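Local coordinates for protein oxidoreductase (Bordetella pertussis, PDB 3Q2K) that probably oxidises a UDP-linked acetamido sugar acid with NAD as the hydride acceptor, a step required for making 2,3-diacetamido-2,3-dideoxy-D-mannuronic acid, at residues L58-D63 with G91-L96; L96-P101 with R117-E122; S121-A126 with V148-R153. One frame throughout, in Å; residues are numbered along the deposited sequence.

Contact 1. Residues L58-D63 with G91-L96; sequences LVEICD and GNADAL. With NAI (1,4-dihydronicotinamide adenine dinucleotide), chain U.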
loop_
_atom_site.group_PDB
_atom_site.type_symbol
_atom_site.label_atom_id
_atom_site.label_comp_id
_atom_site.label_asym_id
_atom_site.label_seq_id
_atom_site.Cartn_x
_atom_site.Cartn_y
_atom_site.Cartn_z
ATOM N N LEU C 58 -21.822 50.044 7.804
ATOM C CA LEU C 58 -22.655 48.849 7.846
ATOM C C LEU C 58 -24.101 49.246 7.572
ATOM O O LEU C 58 -24.695 50.020 8.317
ATOM C CB LEU C 58 -22.480 48.148 9.201
ATOM C CG LEU C 58 -23.201 46.857 9.593
ATOM C CD1 LEU C 58 -22.751 45.694 8.726
ATOM C CD2 LEU C 58 -22.983 46.564 11.071
ATOM N N VAL C 59 -24.706 48.680 6.536
ATOM C CA VAL C 59 -25.969 49.223 6.062
ATOM C C VAL C 59 -27.036 48.149 6.196
ATOM O O VAL C 59 -28.237 48.437 6.229
ATOM C CB VAL C 59 -25.854 49.618 4.576
ATOM C CG1 VAL C 59 -27.231 49.883 3.980
ATOM C CG2 VAL C 59 -24.955 50.843 4.426
ATOM N N GLU C 60 -26.554 46.913 6.271
ATOM C CA GLU C 60 -27.461 45.772 6.175
ATOM C C GLU C 60 -26.982 44.645 7.072
ATOM O O GLU C 60 -25.785 44.556 7.354
ATOM C CB GLU C 60 -27.530 45.228 4.748
ATOM C CG GLU C 60 -28.372 46.050 3.782
ATOM C CD GLU C 60 -27.884 45.987 2.345
ATOM O OE1 GLU C 60 -27.571 44.888 1.838
ATOM O OE2 GLU C 60 -27.826 47.058 1.704
ATOM N N ILE C 61 -27.929 43.800 7.472
ATOM C CA ILE C 61 -27.629 42.666 8.340
ATOM C C ILE C 61 -28.655 41.592 7.999
ATOM O O ILE C 61 -29.788 41.862 7.598
ATOM C CB ILE C 61 -27.678 43.063 9.829
ATOM C CG1 ILE C 61 -29.035 43.698 10.131
ATOM C CG2 ILE C 61 -26.579 44.059 10.181
ATOM C CD1 ILE C 61 -29.237 43.990 11.597
ATOM N N CYS C 62 -28.231 40.342 8.125
ATOM C CA CYS C 62 -29.078 39.255 7.649
ATOM C C CYS C 62 -28.840 38.164 8.679
ATOM O O CYS C 62 -27.682 37.943 9.030
ATOM C CB CYS C 62 -28.636 38.766 6.263
ATOM S SG CYS C 62 -29.470 37.235 5.761
ATOM N N ASP C 63 -29.925 37.582 9.184
ATOM C CA ASP C 63 -29.910 36.381 10.014
ATOM C C ASP C 63 -31.177 35.542 9.856
ATOM O O ASP C 63 -32.237 36.052 9.499
ATOM C CB ASP C 63 -29.624 36.687 11.486
ATOM C CG ASP C 63 -29.135 35.453 12.222
ATOM O OD1 ASP C 63 -29.857 34.434 12.197
ATOM O OD2 ASP C 63 -28.017 35.482 12.780
ATOM N N GLY C 91 -30.959 44.596 -1.246
ATOM C CA GLY C 91 -29.889 45.403 -0.663
ATOM C C GLY C 91 -28.931 45.977 -1.689
ATOM O O GLY C 91 -28.926 45.545 -2.841
ATOM N N ASN C 92 -28.111 46.948 -1.293
ATOM C CA ASN C 92 -27.052 47.445 -2.169
ATOM C C ASN C 92 -25.626 47.382 -1.612
ATOM O O ASN C 92 -24.783 48.178 -2.029
ATOM C CB ASN C 92 -27.371 48.890 -2.562
ATOM C CG ASN C 92 -27.048 49.875 -1.450
ATOM O OD1 ASN C 92 -26.333 50.853 -1.667
ATOM N ND2 ASN C 92 -27.521 49.600 -0.241
ATOM N N ALA C 93 -25.331 46.498 -0.661
ATOM C CA ALA C 93 -24.003 46.482 -0.041
ATOM C C ALA C 93 -22.925 46.180 -1.078
ATOM O O ALA C 93 -23.204 45.481 -2.058
ATOM C CB ALA C 93 -23.930 45.495 1.120
ATOM N N ASP C 94 -21.736 46.762 -0.925
ATOM C CA ASP C 94 -20.683 46.595 -1.932
ATOM C C ASP C 94 -19.969 45.270 -1.720
ATOM O O ASP C 94 -19.433 44.676 -2.659
ATOM C CB ASP C 94 -19.605 47.683 -1.884
ATOM C CG ASP C 94 -20.191 49.052 -2.186
ATOM O OD1 ASP C 94 -20.857 49.175 -3.237
ATOM O OD2 ASP C 94 -20.030 49.988 -1.374
ATOM N N ALA C 95 -20.026 44.831 -0.467
ATOM C CA ALA C 95 -19.330 43.645 0.020
ATOM C C ALA C 95 -20.121 42.972 1.136
ATOM O O ALA C 95 -20.597 43.614 2.070
ATOM C CB ALA C 95 -17.952 44.037 0.529
ATOM N N LEU C 96 -20.248 41.654 1.068
ATOM C CA LEU C 96 -20.896 40.940 2.157
ATOM C C LEU C 96 -19.937 40.171 3.056
ATOM O O LEU C 96 -19.030 39.466 2.609
ATOM C CB LEU C 96 -21.967 40.033 1.561
ATOM C CG LEU C 96 -23.025 41.058 1.158
ATOM C CD1 LEU C 96 -23.785 40.566 -0.054
ATOM C CD2 LEU C 96 -23.946 41.198 2.354
HETATM P PA NAI U . -22.612 31.474 15.676
HETATM O O1A NAI U . -23.545 30.360 15.950
HETATM O O2A NAI U . -22.519 32.358 17.021
HETATM O O5B NAI U . -23.189 32.658 14.746
HETATM C C5B NAI U . -24.111 32.064 13.838
HETATM C C4B NAI U . -25.086 33.030 13.177
HETATM O O4B NAI U . -25.284 32.658 11.806
HETATM C C3B NAI U . -26.344 32.704 14.006
HETATM O O3B NAI U . -26.913 33.945 14.428
HETATM C C2B NAI U . -27.138 31.856 12.974
HETATM O O2B NAI U . -28.554 32.009 13.097
HETATM C C1B NAI U . -26.714 32.608 11.693
HETATM N N9A NAI U . -27.106 31.800 10.550
HETATM C C8A NAI U . -27.222 30.447 10.475
HETATM N N7A NAI U . -27.578 30.148 9.257
HETATM C C5A NAI U . -27.726 31.248 8.485
HETATM C C6A NAI U . -28.071 31.523 7.147
HETATM N N6A NAI U . -28.357 30.518 6.242
HETATM N N1A NAI U . -28.073 32.798 6.767
HETATM C C2A NAI U . -27.753 33.781 7.591
HETATM N N3A NAI U . -27.429 33.567 8.848
HETATM C C4A NAI U . -27.386 32.328 9.320
HETATM O O3 NAI U . -21.094 30.964 15.594
HETATM P PN NAI U . -19.977 32.072 15.272
HETATM O O1N NAI U . -18.983 31.823 16.421
HETATM O O2N NAI U . -20.275 33.585 15.328
HETATM O O5D NAI U . -19.245 31.548 13.929
HETATM C C5D NAI U . -18.666 32.679 13.293
HETATM C C4D NAI U . -18.076 32.285 11.934
HETATM O O4D NAI U . -16.866 33.066 12.026
HETATM C C3D NAI U . -17.629 30.810 11.862
HETATM O O3D NAI U . -16.991 30.471 10.636
HETATM C C2D NAI U . -16.494 30.840 12.905
HETATM O O2D NAI U . -15.538 29.863 12.507
HETATM C C1D NAI U . -15.838 32.189 12.523
HETATM N N1N NAI U . -15.204 32.866 13.651
HETATM C C2N NAI U . -14.047 33.449 13.424
HETATM C C3N NAI U . -13.423 34.105 14.478
HETATM C C7N NAI U . -12.118 34.750 14.252
HETATM O O7N NAI U . -11.385 34.956 15.197
HETATM N N7N NAI U . -11.771 35.059 12.986
HETATM C C4N NAI U . -14.018 34.109 15.739
HETATM C C5N NAI U . -15.225 33.455 15.897
HETATM C C6N NAI U . -15.820 32.838 14.813
#
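E60 OE2 is gripped twice by N92, once by its backbone and once by its side chain. The backbone bond is the sounder of the two: N92 N lies 3.0 Å from E60 OE2, with an N-H...O angle of 144°, and reaches the oxygen on its syn side, 23° out of the carboxylate plane. The amide of the same residue adds a second bond, N92 ND2 to E60 OE2 at 3.2 Å, weak and strongly bent at the hydrogen. The two side chains cross at about a right angle, their carboxylate and amide planes inclined to each other, so the flat groups do not stack. The other oxygen, E60 OE1, packs on carbon: it stands 3.4 Å from G91 CA and 3.8 Å from A93 CB. E60 gets there by a chain bent at chi2, which swings the carboxylate across to the turn after helix 84-90, while M87 of that helix packs against the glutamate side chain. V59 CG1 lies 4.2 Å from N92 ND2, a loose packing contact. The turn is tied down further along by R117, whose NH1 donates a hydrogen bond to A93 O. At the far end of segment 58-63, D63 turns to the cofactor instead. Its CG, anti to the backbone N (chi1 -160°), carries the carboxylate toward the NADH ribose. D63 OD1 accepts from O2B of that ribose at 2.9 Å, and D63 OD2 accepts from O3B at 2.5 Å, short for such a bond; OD2 also accepts from C38 N. An acidic residue just past the second strand, holding both hydroxyls of the adenosine ribose, is the classic signature of an NAD-binding Rossmann fold.

Contact 2. Residues L96-P101 with R117-E122; sequences LVLATP and RHVVSE. With NAI (1,4-dihydronicotinamide adenine dinucleotide), chain U.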
loop_
_atom_site.group_PDB
_atom_site.type_symbol
_atom_site.label_atom_id
_atom_site.label_comp_id
_atom_site.label_asym_id
_atom_site.label_seq_id
_atom_site.Cartn_x
_atom_site.Cartn_y
_atom_site.Cartn_z
ATOM N N LEU C 96 -20.248 41.654 1.068
ATOM C CA LEU C 96 -20.896 40.940 2.157
ATOM C C LEU C 96 -19.937 40.171 3.056
ATOM O O LEU C 96 -19.030 39.466 2.609
ATOM C CB LEU C 96 -21.967 40.033 1.561
ATOM C CG LEU C 96 -23.025 41.058 1.158
ATOM C CD1 LEU C 96 -23.785 40.566 -0.054
ATOM C CD2 LEU C 96 -23.946 41.198 2.354
ATOM N N VAL C 97 -20.151 40.327 4.356
ATOM C CA VAL C 97 -19.296 39.668 5.328
ATOM C C VAL C 97 -19.967 38.375 5.769
ATOM O O VAL C 97 -21.142 38.383 6.146
ATOM C CB VAL C 97 -19.051 40.550 6.559
ATOM C CG1 VAL C 97 -18.377 39.692 7.614
ATOM C CG2 VAL C 97 -18.187 41.752 6.194
ATOM N N LEU C 98 -19.233 37.268 5.704
ATOM C CA LEU C 98 -19.850 35.968 5.971
ATOM C C LEU C 98 -19.436 35.452 7.349
ATOM O O LEU C 98 -18.271 35.128 7.605
ATOM C CB LEU C 98 -19.607 34.979 4.826
ATOM C CG LEU C 98 -19.881 35.444 3.392
ATOM C CD1 LEU C 98 -19.429 34.432 2.324
ATOM C CD2 LEU C 98 -21.369 35.713 3.259
ATOM N N ALA C 99 -20.408 35.462 8.257
ATOM C CA ALA C 99 -20.143 35.305 9.685
ATOM C C ALA C 99 -20.999 34.140 10.145
ATOM O O ALA C 99 -21.372 34.038 11.309
ATOM C CB ALA C 99 -20.480 36.559 10.453
ATOM N N THR C 100 -21.348 33.300 9.176
ATOM C CA THR C 100 -22.187 32.140 9.423
ATOM C C THR C 100 -21.361 30.899 9.786
ATOM O O THR C 100 -20.129 30.946 9.808
ATOM C CB THR C 100 -23.012 31.863 8.156
ATOM O OG1 THR C 100 -22.151 31.987 7.012
ATOM C CG2 THR C 100 -24.157 32.874 8.073
ATOM N N PRO C 101 -22.063 29.800 10.104
ATOM C CA PRO C 101 -21.397 28.521 10.278
ATOM C C PRO C 101 -20.493 28.311 9.061
ATOM O O PRO C 101 -20.887 28.652 7.946
ATOM C CB PRO C 101 -22.570 27.542 10.348
ATOM C CG PRO C 101 -23.770 28.344 10.796
ATOM C CD PRO C 101 -23.531 29.680 10.150
ATOM N N ARG C 117 -21.246 41.214 -5.893
ATOM C CA ARG C 117 -20.520 41.969 -4.873
ATOM C C ARG C 117 -19.327 41.219 -4.281
ATOM O O ARG C 117 -19.179 39.999 -4.387
ATOM C CB ARG C 117 -21.425 42.424 -3.725
ATOM C CG ARG C 117 -22.910 42.406 -4.024
ATOM C CD ARG C 117 -23.464 43.708 -4.585
ATOM N NE ARG C 117 -24.877 43.449 -4.841
ATOM C CZ ARG C 117 -25.818 43.526 -3.906
ATOM N NH1 ARG C 117 -25.482 43.909 -2.683
ATOM N NH2 ARG C 117 -27.083 43.247 -4.195
ATOM N N HIS C 118 -18.468 41.973 -3.609
ATOM C CA HIS C 118 -17.294 41.393 -2.970
ATOM C C HIS C 118 -17.686 40.537 -1.769
ATOM O O HIS C 118 -18.789 40.710 -1.247
ATOM C CB HIS C 118 -16.370 42.537 -2.555
ATOM C CG HIS C 118 -16.080 43.453 -3.698
ATOM N ND1 HIS C 118 -15.363 43.036 -4.799
ATOM C CD2 HIS C 118 -16.484 44.720 -3.956
ATOM C CE1 HIS C 118 -15.313 44.020 -5.680
ATOM N NE2 HIS C 118 -15.964 45.056 -5.182
ATOM N N VAL C 119 -16.813 39.616 -1.361
ATOM C CA VAL C 119 -17.097 38.709 -0.250
ATOM C C VAL C 119 -15.944 38.778 0.737
ATOM O O VAL C 119 -14.783 38.707 0.333
ATOM C CB VAL C 119 -17.125 37.240 -0.695
ATOM C CG1 VAL C 119 -17.193 36.311 0.522
ATOM C CG2 VAL C 119 -18.225 37.023 -1.720
ATOM N N VAL C 120 -16.285 38.990 2.004
ATOM C CA VAL C 120 -15.314 38.809 3.077
ATOM C C VAL C 120 -15.761 37.566 3.835
ATOM O O VAL C 120 -16.748 37.628 4.565
ATOM C CB VAL C 120 -15.203 40.017 4.026
ATOM C CG1 VAL C 120 -14.148 39.767 5.089
ATOM C CG2 VAL C 120 -14.838 41.278 3.260
ATOM N N SER C 121 -15.101 36.430 3.623
ATOM C CA SER C 121 -15.529 35.211 4.312
ATOM C C SER C 121 -14.784 35.023 5.626
ATOM O O SER C 121 -13.564 35.221 5.657
ATOM C CB SER C 121 -15.267 33.975 3.446
ATOM O OG SER C 121 -15.775 32.820 4.087
ATOM N N GLU C 122 -15.489 34.664 6.694
ATOM C CA GLU C 122 -14.780 34.299 7.920
ATOM C C GLU C 122 -13.983 33.012 7.752
ATOM O O GLU C 122 -14.268 32.232 6.837
ATOM C CB GLU C 122 -15.733 34.104 9.102
ATOM C CG GLU C 122 -15.833 35.342 9.961
ATOM C CD GLU C 122 -14.556 35.587 10.746
ATOM O OE1 GLU C 122 -14.460 36.597 11.478
ATOM O OE2 GLU C 122 -13.637 34.748 10.634
HETATM P PA NAI U . -22.612 31.474 15.676
HETATM O O1A NAI U . -23.545 30.360 15.950
HETATM O O2A NAI U . -22.519 32.358 17.021
HETATM O O5B NAI U . -23.189 32.658 14.746
HETATM C C5B NAI U . -24.111 32.064 13.838
HETATM C C4B NAI U . -25.086 33.030 13.177
HETATM O O4B NAI U . -25.284 32.658 11.806
HETATM C C3B NAI U . -26.344 32.704 14.006
HETATM O O3B NAI U . -26.913 33.945 14.428
HETATM C C2B NAI U . -27.138 31.856 12.974
HETATM O O2B NAI U . -28.554 32.009 13.097
HETATM C C1B NAI U . -26.714 32.608 11.693
HETATM N N9A NAI U . -27.106 31.800 10.550
HETATM C C8A NAI U . -27.222 30.447 10.475
HETATM N N7A NAI U . -27.578 30.148 9.257
HETATM C C5A NAI U . -27.726 31.248 8.485
HETATM C C6A NAI U . -28.071 31.523 7.147
HETATM N N6A NAI U . -28.357 30.518 6.242
HETATM N N1A NAI U . -28.073 32.798 6.767
HETATM C C2A NAI U . -27.753 33.781 7.591
HETATM N N3A NAI U . -27.429 33.567 8.848
HETATM C C4A NAI U . -27.386 32.328 9.320
HETATM O O3 NAI U . -21.094 30.964 15.594
HETATM P PN NAI U . -19.977 32.072 15.272
HETATM O O1N NAI U . -18.983 31.823 16.421
HETATM O O2N NAI U . -20.275 33.585 15.328
HETATM O O5D NAI U . -19.245 31.548 13.929
HETATM C C5D NAI U . -18.666 32.679 13.293
HETATM C C4D NAI U . -18.076 32.285 11.934
HETATM O O4D NAI U . -16.866 33.066 12.026
HETATM C C3D NAI U . -17.629 30.810 11.862
HETATM O O3D NAI U . -16.991 30.471 10.636
HETATM C C2D NAI U . -16.494 30.840 12.905
HETATM O O2D NAI U . -15.538 29.863 12.507
HETATM C C1D NAI U . -15.838 32.189 12.523
HETATM N N1N NAI U . -15.204 32.866 13.651
HETATM C C2N NAI U . -14.047 33.449 13.424
HETATM C C3N NAI U . -13.423 34.105 14.478
HETATM C C7N NAI U . -12.118 34.750 14.252
HETATM O O7N NAI U . -11.385 34.956 15.197
HETATM N N7N NAI U . -11.771 35.059 12.986
HETATM C C4N NAI U . -14.018 34.109 15.739
HETATM C C5N NAI U . -15.225 33.455 15.897
HETATM C C6N NAI U . -15.820 32.838 14.813
#
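L96 N and L96 O both bond across to strand 118-121, continuing the parallel ladder that closes the beta-alpha-beta unit built with helix 105-114 in the Rossmann sheet. L96 N donates to H118 O and L96 O accepts from V120 N, each at 2.9 Å. The next rung is straighter at the acceptor: L98 N meets V120 O at 2.8 Å with a C=O...N angle of 164°. L98 O then takes E122 N at 3.0 Å, in the carbonyl plane, carrying the pairing one residue beyond the strand. V97, between these rungs, bonds its backbone to G34 and V36 of strand 31-36, so strand 95-98 is held along both edges. On one face V97 and V120 lie side by side. On the other, L98 CG stands anti to the carbonyl carbon (chi1 -49°), placing CD1 3.4 Å from V119 CG1, tighter than usual carbon contact; V119 and L96 also touch V112 of helix 105-114. H118 ND1 takes R145 N, and E122 OE1 accepts from H45 and H321. Where the strands stop, T100 CG2 lies 3.4 Å from N3A of the adenine, and E122 OE2 accepts the nicotinamide N7N at 3.0 Å, nearly straight at 171°.

Contact 3. Residues S121-A126 with V148-R153; sequences SEKPMA and VVKQNR. With NAI (1,4-dihydronicotinamide adenine dinucleotide), chain U.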
loop_
_atom_site.group_PDB
_atom_site.type_symbol
_atom_site.label_atom_id
_atom_site.label_comp_id
_atom_site.label_asym_id
_atom_site.label_seq_id
_atom_site.Cartn_x
_atom_site.Cartn_y
_atom_site.Cartn_z
ATOM N N SER C 121 -15.101 36.430 3.623
ATOM C CA SER C 121 -15.529 35.211 4.312
ATOM C C SER C 121 -14.784 35.023 5.626
ATOM O O SER C 121 -13.564 35.221 5.657
ATOM C CB SER C 121 -15.267 33.975 3.446
ATOM O OG SER C 121 -15.775 32.820 4.087
ATOM N N GLU C 122 -15.489 34.664 6.694
ATOM C CA GLU C 122 -14.780 34.299 7.920
ATOM C C GLU C 122 -13.983 33.012 7.752
ATOM O O GLU C 122 -14.268 32.232 6.837
ATOM C CB GLU C 122 -15.733 34.104 9.102
ATOM C CG GLU C 122 -15.833 35.342 9.961
ATOM C CD GLU C 122 -14.556 35.587 10.746
ATOM O OE1 GLU C 122 -14.460 36.597 11.478
ATOM O OE2 GLU C 122 -13.637 34.748 10.634
ATOM N N LYS C 123 -12.994 32.795 8.613
ATOM C CA LYS C 123 -12.246 31.542 8.566
ATOM C C LYS C 123 -13.104 30.409 9.120
ATOM O O LYS C 123 -14.026 30.650 9.895
ATOM C CB LYS C 123 -10.857 31.644 9.209
ATOM C CG LYS C 123 -10.805 32.099 10.663
ATOM C CD LYS C 123 -11.868 31.407 11.505
ATOM C CE LYS C 123 -11.397 30.210 12.325
ATOM N NZ LYS C 123 -12.512 29.812 13.244
ATOM N N PRO C 124 -12.876 29.181 8.635
ATOM C CA PRO C 124 -12.054 29.060 7.442
ATOM C C PRO C 124 -13.015 29.220 6.266
ATOM O O PRO C 124 -14.233 29.235 6.471
ATOM C CB PRO C 124 -11.589 27.608 7.532
ATOM C CG PRO C 124 -12.826 26.921 8.044
ATOM C CD PRO C 124 -13.410 27.878 9.073
ATOM N N MET C 125 -12.513 29.278 5.039
ATOM C CA MET C 125 -13.406 29.630 3.935
ATOM C C MET C 125 -14.395 28.511 3.622
ATOM O O MET C 125 -15.410 28.747 2.969
ATOM C CB MET C 125 -12.593 29.948 2.674
ATOM C CG MET C 125 -11.645 28.852 2.172
ATOM S SD MET C 125 -10.404 29.418 0.966
ATOM C CE MET C 125 -11.518 30.110 -0.262
ATOM N N ALA C 126 -14.065 27.279 3.995
ATOM C CA ALA C 126 -15.025 26.189 3.800
ATOM C C ALA C 126 -14.553 25.049 4.691
ATOM O O ALA C 126 -13.570 25.208 5.408
ATOM C CB ALA C 126 -15.013 25.729 2.355
ATOM N N VAL C 148 -10.399 36.391 2.888
ATOM C CA VAL C 148 -10.631 35.440 3.963
ATOM C C VAL C 148 -10.047 36.010 5.258
ATOM O O VAL C 148 -8.911 36.472 5.324
ATOM C CB VAL C 148 -10.007 34.073 3.631
ATOM C CG1 VAL C 148 -10.166 33.115 4.813
ATOM C CG2 VAL C 148 -10.601 33.562 2.316
ATOM N N VAL C 149 -10.818 36.001 6.338
ATOM C CA VAL C 149 -10.356 36.704 7.537
ATOM C C VAL C 149 -9.224 35.909 8.162
ATOM O O VAL C 149 -9.428 34.763 8.539
ATOM C CB VAL C 149 -11.490 36.865 8.562
ATOM C CG1 VAL C 149 -10.949 37.367 9.887
ATOM C CG2 VAL C 149 -12.516 37.830 7.998
ATOM N N LYS C 150 -8.029 36.478 8.265
ATOM C CA LYS C 150 -6.991 35.766 8.983
ATOM C C LYS C 150 -6.308 36.813 9.845
ATOM O O LYS C 150 -5.192 37.228 9.529
ATOM C CB LYS C 150 -5.990 35.114 8.024
ATOM C CG LYS C 150 -5.773 33.643 8.289
ATOM C CD LYS C 150 -6.892 32.887 7.610
ATOM C CE LYS C 150 -6.628 31.387 7.720
ATOM N NZ LYS C 150 -7.576 30.598 8.555
ATOM N N GLN C 151 -6.942 37.198 10.949
ATOM C CA GLN C 151 -6.482 38.411 11.613
ATOM C C GLN C 151 -5.101 38.272 12.228
ATOM O O GLN C 151 -4.396 39.277 12.321
ATOM C CB GLN C 151 -7.498 39.053 12.568
ATOM C CG GLN C 151 -7.752 38.300 13.874
ATOM C CD GLN C 151 -8.838 37.259 13.710
ATOM O OE1 GLN C 151 -9.031 36.712 12.621
ATOM N NE2 GLN C 151 -9.590 37.023 14.779
ATOM N N ASN C 152 -4.700 37.064 12.610
ATOM C CA ASN C 152 -3.464 36.967 13.380
ATOM C C ASN C 152 -2.302 37.373 12.489
ATOM O O ASN C 152 -1.219 37.697 12.975
ATOM C CB ASN C 152 -3.194 35.543 13.885
ATOM C CG ASN C 152 -4.096 35.143 15.040
ATOM O OD1 ASN C 152 -5.038 35.844 15.412
ATOM N ND2 ASN C 152 -3.851 33.958 15.576
ATOM N N ARG C 153 -2.543 37.389 11.182
ATOM C CA ARG C 153 -1.451 37.786 10.301
ATOM C C ARG C 153 -0.965 39.209 10.577
ATOM O O ARG C 153 0.174 39.583 10.282
ATOM C CB ARG C 153 -1.842 37.591 8.835
ATOM C CG ARG C 153 -1.811 36.161 8.352
ATOM C CD ARG C 153 -2.108 36.135 6.860
ATOM N NE ARG C 153 -2.225 34.782 6.324
ATOM C CZ ARG C 153 -2.061 34.467 5.042
ATOM N NH1 ARG C 153 -1.754 35.385 4.139
ATOM N NH2 ARG C 153 -2.195 33.215 4.635
HETATM P PA NAI U . -22.612 31.474 15.676
HETATM O O1A NAI U . -23.545 30.360 15.950
HETATM O O2A NAI U . -22.519 32.358 17.021
HETATM O O5B NAI U . -23.189 32.658 14.746
HETATM C C5B NAI U . -24.111 32.064 13.838
HETATM C C4B NAI U . -25.086 33.030 13.177
HETATM O O4B NAI U . -25.284 32.658 11.806
HETATM C C3B NAI U . -26.344 32.704 14.006
HETATM O O3B NAI U . -26.913 33.945 14.428
HETATM C C2B NAI U . -27.138 31.856 12.974
HETATM O O2B NAI U . -28.554 32.009 13.097
HETATM C C1B NAI U . -26.714 32.608 11.693
HETATM N N9A NAI U . -27.106 31.800 10.550
HETATM C C8A NAI U . -27.222 30.447 10.475
HETATM N N7A NAI U . -27.578 30.148 9.257
HETATM C C5A NAI U . -27.726 31.248 8.485
HETATM C C6A NAI U . -28.071 31.523 7.147
HETATM N N6A NAI U . -28.357 30.518 6.242
HETATM N N1A NAI U . -28.073 32.798 6.767
HETATM C C2A NAI U . -27.753 33.781 7.591
HETATM N N3A NAI U . -27.429 33.567 8.848
HETATM C C4A NAI U . -27.386 32.328 9.320
HETATM O O3 NAI U . -21.094 30.964 15.594
HETATM P PN NAI U . -19.977 32.072 15.272
HETATM O O1N NAI U . -18.983 31.823 16.421
HETATM O O2N NAI U . -20.275 33.585 15.328
HETATM O O5D NAI U . -19.245 31.548 13.929
HETATM C C5D NAI U . -18.666 32.679 13.293
HETATM C C4D NAI U . -18.076 32.285 11.934
HETATM O O4D NAI U . -16.866 33.066 12.026
HETATM C C3D NAI U . -17.629 30.810 11.862
HETATM O O3D NAI U . -16.991 30.471 10.636
HETATM C C2D NAI U . -16.494 30.840 12.905
HETATM O O2D NAI U . -15.538 29.863 12.507
HETATM C C1D NAI U . -15.838 32.189 12.523
HETATM N N1N NAI U . -15.204 32.866 13.651
HETATM C C2N NAI U . -14.047 33.449 13.424
HETATM C C3N NAI U . -13.423 34.105 14.478
HETATM C C7N NAI U . -12.118 34.750 14.252
HETATM O O7N NAI U . -11.385 34.956 15.197
HETATM N N7N NAI U . -11.771 35.059 12.986
HETATM C C4N NAI U . -14.018 34.109 15.739
HETATM C C5N NAI U . -15.225 33.455 15.897
HETATM C C6N NAI U . -15.820 32.838 14.813
#
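V149 N donates to S121 O at 2.9 Å, a bond nearly in line with the carbonyl, and V148 CA-H leans on the same oxygen; this last parallel bridge, S121 with V148, joins the ends of the strands from which the two loops depart. V149 sets its side chain against the E122 carboxylate, with CB 3.7 Å from OE2. K123 N donates to E122 OE2 on its anti side at 2.9 Å, which would limit rotation of the carboxylate. K123 CB rests 3.5 Å from V149 O, and bends at chi2 (44°) and chi3 (99°) bring CD to 3.5 Å from nicotinamide C2N. NZ bonds to ribose O2D, to O3' of the UDP-sugar and weakly to N207 O. K123 O accepts from O2D and O3D, both at 3.1 Å. Q151 pairs with the carboxamide: OE1 accepts from N7N at 3.2 Å while NE2 donates to O7N at 2.8 Å. Further out, M125 CB packs on V148 CG2 and the methionine reaches helix 342-361. The peptide before P124 is cis, turning the chain after K123. This E-K-P sequence beside the nicotinamide and the sugar is the active-site motif characteristic of the GFO/IDH/MocA oxidoreductases.

Contact 1 is partly buried and lies toward one edge of the Rossmann domain, whereas contact 2 is largely buried and contact 3 wholly so, close to the centre of the chain. Contacts 1 and 2 share L96 and strand 95-98, and D94 O of contact 1 pairs with H118 N of contact 2; contacts 2 and 3 share S121 and E122, and V120 CG1 packs on V149 CG2. The chemistry shifts with position: a carboxylate gripping a turn, then a regular backbone ladder, then a single bridge among ligand-binding side chains. All three touch NADH, moving from the adenosine ribose in contact 1 to the nicotinamide in contact 3.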